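Light Chain (Clostridium botulinum, PDB 6BVD) is the zinc-dependent protease domain of a mosaic botulinum neurotoxin, a metalloendopeptidase that probably cleaves a SNARE protein inside neurons. Local coordinates at residues Tyr287-Ala298 with Tyr334-Tyr345. Numbering follows the deposited sequence.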
# COMPACT_ATOMS: atom_id res chain seq x y z
N TYR A 287 24.22 -8.82 -29.82
CA TYR A 287 24.59 -10.01 -29.08
C TYR A 287 26.09 -10.25 -29.12
O TYR A 287 26.72 -10.55 -28.09
CB TYR A 287 23.82 -11.22 -29.61
CG TYR A 287 24.00 -12.51 -28.83
CD1 TYR A 287 23.10 -12.90 -27.84
CD2 TYR A 287 25.05 -13.39 -29.15
CE1 TYR A 287 23.26 -14.10 -27.14
CE2 TYR A 287 25.21 -14.59 -28.47
CZ TYR A 287 24.31 -14.95 -27.47
OH TYR A 287 24.48 -16.14 -26.80
N ASN A 288 26.68 -10.13 -30.31
CA ASN A 288 28.12 -10.36 -30.43
C ASN A 288 28.96 -9.23 -29.84
O ASN A 288 30.08 -9.47 -29.36
CB ASN A 288 28.50 -10.62 -31.88
CG ASN A 288 27.99 -11.96 -32.36
OD1 ASN A 288 28.04 -12.94 -31.60
ND2 ASN A 288 27.47 -12.01 -33.59
N LYS A 289 28.45 -8.01 -29.86
CA LYS A 289 29.16 -6.90 -29.23
C LYS A 289 29.24 -7.12 -27.71
O LYS A 289 30.32 -6.98 -27.11
CB LYS A 289 28.49 -5.57 -29.53
CG LYS A 289 29.13 -4.37 -28.82
CD LYS A 289 28.31 -3.10 -29.02
CE LYS A 289 26.83 -3.33 -28.57
NZ LYS A 289 26.53 -3.25 -27.07
N VAL A 290 28.11 -7.48 -27.10
CA VAL A 290 28.07 -7.67 -25.64
C VAL A 290 28.97 -8.83 -25.24
O VAL A 290 29.69 -8.74 -24.24
CB VAL A 290 26.63 -7.91 -25.08
CG1 VAL A 290 26.67 -8.17 -23.54
CG2 VAL A 290 25.71 -6.73 -25.39
N LEU A 291 28.96 -9.90 -26.03
CA LEU A 291 29.78 -11.06 -25.78
C LEU A 291 31.27 -10.74 -25.83
O LEU A 291 32.04 -11.17 -24.98
CB LEU A 291 29.46 -12.17 -26.79
CG LEU A 291 30.37 -13.40 -26.78
CD1 LEU A 291 30.30 -14.09 -25.41
CD2 LEU A 291 30.04 -14.36 -27.91
N SER A 292 31.65 -9.96 -26.84
CA SER A 292 33.01 -9.50 -26.93
C SER A 292 33.41 -8.62 -25.72
O SER A 292 34.50 -8.78 -25.15
CB SER A 292 33.19 -8.75 -28.26
OG SER A 292 34.45 -8.16 -28.33
N ASP A 293 32.53 -7.72 -25.29
CA ASP A 293 32.82 -6.85 -24.13
C ASP A 293 32.93 -7.66 -22.83
O ASP A 293 33.80 -7.39 -21.99
CB ASP A 293 31.76 -5.78 -23.95
CG ASP A 293 31.81 -4.70 -25.03
OD1 ASP A 293 32.86 -4.54 -25.65
OD2 ASP A 293 30.81 -3.98 -25.21
N TYR A 294 32.06 -8.65 -22.65
CA TYR A 294 32.14 -9.47 -21.43
C TYR A 294 33.37 -10.35 -21.41
O TYR A 294 33.91 -10.58 -20.32
CB TYR A 294 30.89 -10.33 -21.22
CG TYR A 294 29.68 -9.56 -20.76
CD1 TYR A 294 29.70 -8.17 -20.68
CD2 TYR A 294 28.50 -10.22 -20.42
CE1 TYR A 294 28.62 -7.48 -20.27
CE2 TYR A 294 27.40 -9.52 -20.00
CZ TYR A 294 27.47 -8.14 -19.94
OH TYR A 294 26.37 -7.43 -19.51
N LYS A 295 33.83 -10.85 -22.57
CA LYS A 295 35.11 -11.59 -22.64
C LYS A 295 36.29 -10.72 -22.20
O LYS A 295 37.23 -11.21 -21.53
CB LYS A 295 35.37 -12.13 -24.04
CG LYS A 295 34.60 -13.42 -24.40
CD LYS A 295 34.84 -13.82 -25.87
CE LYS A 295 34.05 -15.09 -26.22
NZ LYS A 295 34.14 -15.47 -27.66
N ARG A 296 36.28 -9.46 -22.62
CA ARG A 296 37.32 -8.53 -22.19
C ARG A 296 37.27 -8.31 -20.68
O ARG A 296 38.31 -8.22 -20.05
CB ARG A 296 37.21 -7.20 -22.91
CG ARG A 296 37.50 -7.29 -24.39
CD ARG A 296 37.43 -5.93 -25.08
NE ARG A 296 37.64 -6.01 -26.52
CZ ARG A 296 37.51 -4.97 -27.36
NH1 ARG A 296 37.20 -3.77 -26.91
NH2 ARG A 296 37.71 -5.14 -28.66
N ILE A 297 36.06 -8.23 -20.11
CA ILE A 297 35.96 -8.01 -18.65
C ILE A 297 36.44 -9.23 -17.88
O ILE A 297 37.13 -9.08 -16.88
CB ILE A 297 34.55 -7.59 -18.25
CG1 ILE A 297 34.28 -6.18 -18.80
CG2 ILE A 297 34.28 -7.63 -16.71
CD1 ILE A 297 32.85 -5.73 -18.64
N ALA A 298 36.19 -10.44 -18.38
CA ALA A 298 36.68 -11.66 -17.73
C ALA A 298 38.21 -11.67 -17.69
O ALA A 298 38.81 -12.05 -16.67
CB ALA A 298 36.17 -12.92 -18.44
N TYR A 334 38.95 -16.79 -14.50
CA TYR A 334 37.62 -16.44 -14.99
C TYR A 334 37.55 -16.52 -16.52
O TYR A 334 38.51 -16.17 -17.22
CB TYR A 334 37.21 -15.03 -14.52
CG TYR A 334 37.17 -14.87 -13.01
CD1 TYR A 334 36.12 -15.41 -12.26
CD2 TYR A 334 38.16 -14.17 -12.33
CE1 TYR A 334 36.07 -15.28 -10.87
CE2 TYR A 334 38.12 -14.03 -10.93
CZ TYR A 334 37.08 -14.59 -10.21
OH TYR A 334 37.04 -14.46 -8.82
N SER A 335 36.41 -16.95 -17.05
CA SER A 335 36.23 -16.90 -18.50
C SER A 335 34.74 -16.85 -18.84
O SER A 335 33.92 -17.06 -17.96
CB SER A 335 36.87 -18.10 -19.18
OG SER A 335 36.19 -19.30 -18.82
N VAL A 336 34.40 -16.60 -20.10
CA VAL A 336 32.99 -16.64 -20.48
C VAL A 336 32.58 -18.07 -20.86
O VAL A 336 33.24 -18.74 -21.66
CB VAL A 336 32.69 -15.66 -21.63
CG1 VAL A 336 31.28 -15.89 -22.22
CG2 VAL A 336 32.84 -14.22 -21.14
N ASP A 337 31.52 -18.55 -20.20
CA ASP A 337 30.82 -19.78 -20.58
C ASP A 337 29.67 -19.42 -21.53
O ASP A 337 28.80 -18.63 -21.15
CB ASP A 337 30.30 -20.50 -19.33
CG ASP A 337 29.41 -21.69 -19.66
OD1 ASP A 337 28.30 -21.50 -20.18
OD2 ASP A 337 29.82 -22.83 -19.38
N LEU A 338 29.67 -19.96 -22.75
CA LEU A 338 28.72 -19.50 -23.77
C LEU A 338 27.26 -19.76 -23.39
O LEU A 338 26.39 -18.97 -23.71
CB LEU A 338 29.03 -20.15 -25.12
CG LEU A 338 30.29 -19.64 -25.82
CD1 LEU A 338 30.41 -20.21 -27.23
CD2 LEU A 338 30.32 -18.12 -25.86
N ASN A 339 27.01 -20.85 -22.68
CA ASN A 339 25.65 -21.20 -22.28
C ASN A 339 25.15 -20.26 -21.17
O ASN A 339 23.99 -19.82 -21.19
CB ASN A 339 25.58 -22.65 -21.82
CG ASN A 339 25.71 -23.62 -22.97
OD1 ASN A 339 25.22 -23.36 -24.07
ND2 ASN A 339 26.38 -24.74 -22.73
N LYS A 340 26.01 -19.96 -20.20
CA LYS A 340 25.62 -19.01 -19.17
C LYS A 340 25.46 -17.60 -19.77
O LYS A 340 24.63 -16.82 -19.31
CB LYS A 340 26.64 -19.02 -18.01
CG LYS A 340 26.52 -20.23 -17.11
CD LYS A 340 27.57 -20.14 -16.00
CE LYS A 340 27.11 -20.81 -14.72
NZ LYS A 340 28.17 -20.69 -13.65
N PHE A 341 26.26 -17.26 -20.79
CA PHE A 341 26.10 -15.95 -21.43
C PHE A 341 24.76 -15.83 -22.14
O PHE A 341 24.09 -14.80 -22.08
CB PHE A 341 27.21 -15.67 -22.44
CG PHE A 341 27.03 -14.37 -23.13
CD1 PHE A 341 27.42 -13.20 -22.52
CD2 PHE A 341 26.41 -14.31 -24.38
CE1 PHE A 341 27.22 -11.99 -23.14
CE2 PHE A 341 26.19 -13.11 -24.99
CZ PHE A 341 26.60 -11.94 -24.37
N GLU A 342 24.37 -16.87 -22.86
CA GLU A 342 23.10 -16.82 -23.56
C GLU A 342 21.94 -16.61 -22.58
O GLU A 342 21.06 -15.79 -22.82
CB GLU A 342 22.90 -18.10 -24.37
CG GLU A 342 21.69 -18.01 -25.29
CD GLU A 342 21.48 -19.27 -26.09
OE1 GLU A 342 22.30 -20.22 -25.95
OE2 GLU A 342 20.49 -19.32 -26.85
N GLN A 343 21.99 -17.29 -21.43
CA GLN A 343 20.95 -17.12 -20.43
C GLN A 343 20.98 -15.74 -19.79
O GLN A 343 19.93 -15.15 -19.53
CB GLN A 343 21.06 -18.22 -19.36
CG GLN A 343 20.63 -19.59 -19.89
CD GLN A 343 19.23 -19.59 -20.53
OE1 GLN A 343 18.22 -19.45 -19.85
NE2 GLN A 343 19.19 -19.77 -21.86
N LEU A 344 22.17 -15.18 -19.58
CA LEU A 344 22.25 -13.84 -19.01
C LEU A 344 21.67 -12.79 -19.97
O LEU A 344 20.83 -11.97 -19.60
CB LEU A 344 23.71 -13.51 -18.68
CG LEU A 344 23.94 -12.06 -18.29
CD1 LEU A 344 23.06 -11.68 -17.11
CD2 LEU A 344 25.44 -11.83 -17.92
N TYR A 345 22.07 -12.88 -21.22
CA TYR A 345 21.59 -11.96 -22.23
C TYR A 345 20.08 -12.05 -22.33
O TYR A 345 19.38 -11.04 -22.39
CB TYR A 345 22.27 -12.28 -23.59
CG TYR A 345 22.07 -11.22 -24.64
CD1 TYR A 345 22.97 -10.17 -24.76
CD2 TYR A 345 20.97 -11.26 -25.51
CE1 TYR A 345 22.79 -9.18 -25.73
CE2 TYR A 345 20.79 -10.29 -26.47
CZ TYR A 345 21.71 -9.25 -26.58
OH TYR A 345 21.54 -8.25 -27.55
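Phe341 presents its ring edge to one face of Tyr287, with CE2 3.6 Å from CZ of the tyrosine, while Tyr287 turns its own edge onto a face of Tyr345, placing CD1 3.6 Å from Tyr345 CD2. These two T-shaped pairs, the first with planes at 80°, belong to an aromatic cluster completed by Tyr294, whose CD2 lies at the edge of the Phe341 ring although the two rings as a whole meet obliquely. The cluster joins two helices of the zinc protease fold, 280-301 and 338-348; the axes of segments 287-298 and 338-345 run at 123° to each other. Phe341 is the knob in a knobs-into-holes fit, set among Tyr287, Val290, Leu291 and Tyr294. With CG anti to the backbone N, its ring reaches across to helix 280-301. Leu291 CD1 makes a CH-pi contact over one face of that ring, 4.0 Å from its centroid and 10° off the ring normal, and also touches Val336 CG1 ahead of the second helix. Val290 divides its methyls between the edges of Phe341 and Tyr345. Asp337 N-caps helix 338-348, its OD1 accepting from Lys340 N at 2.8 Å. No hydrogen bond links the segments, and Tyr294 OH is hydrogen-bonded to Tyr238 O. Before helix 338-348 begins, Val336 CG2 rests 3.8 Å from Lys295 CG.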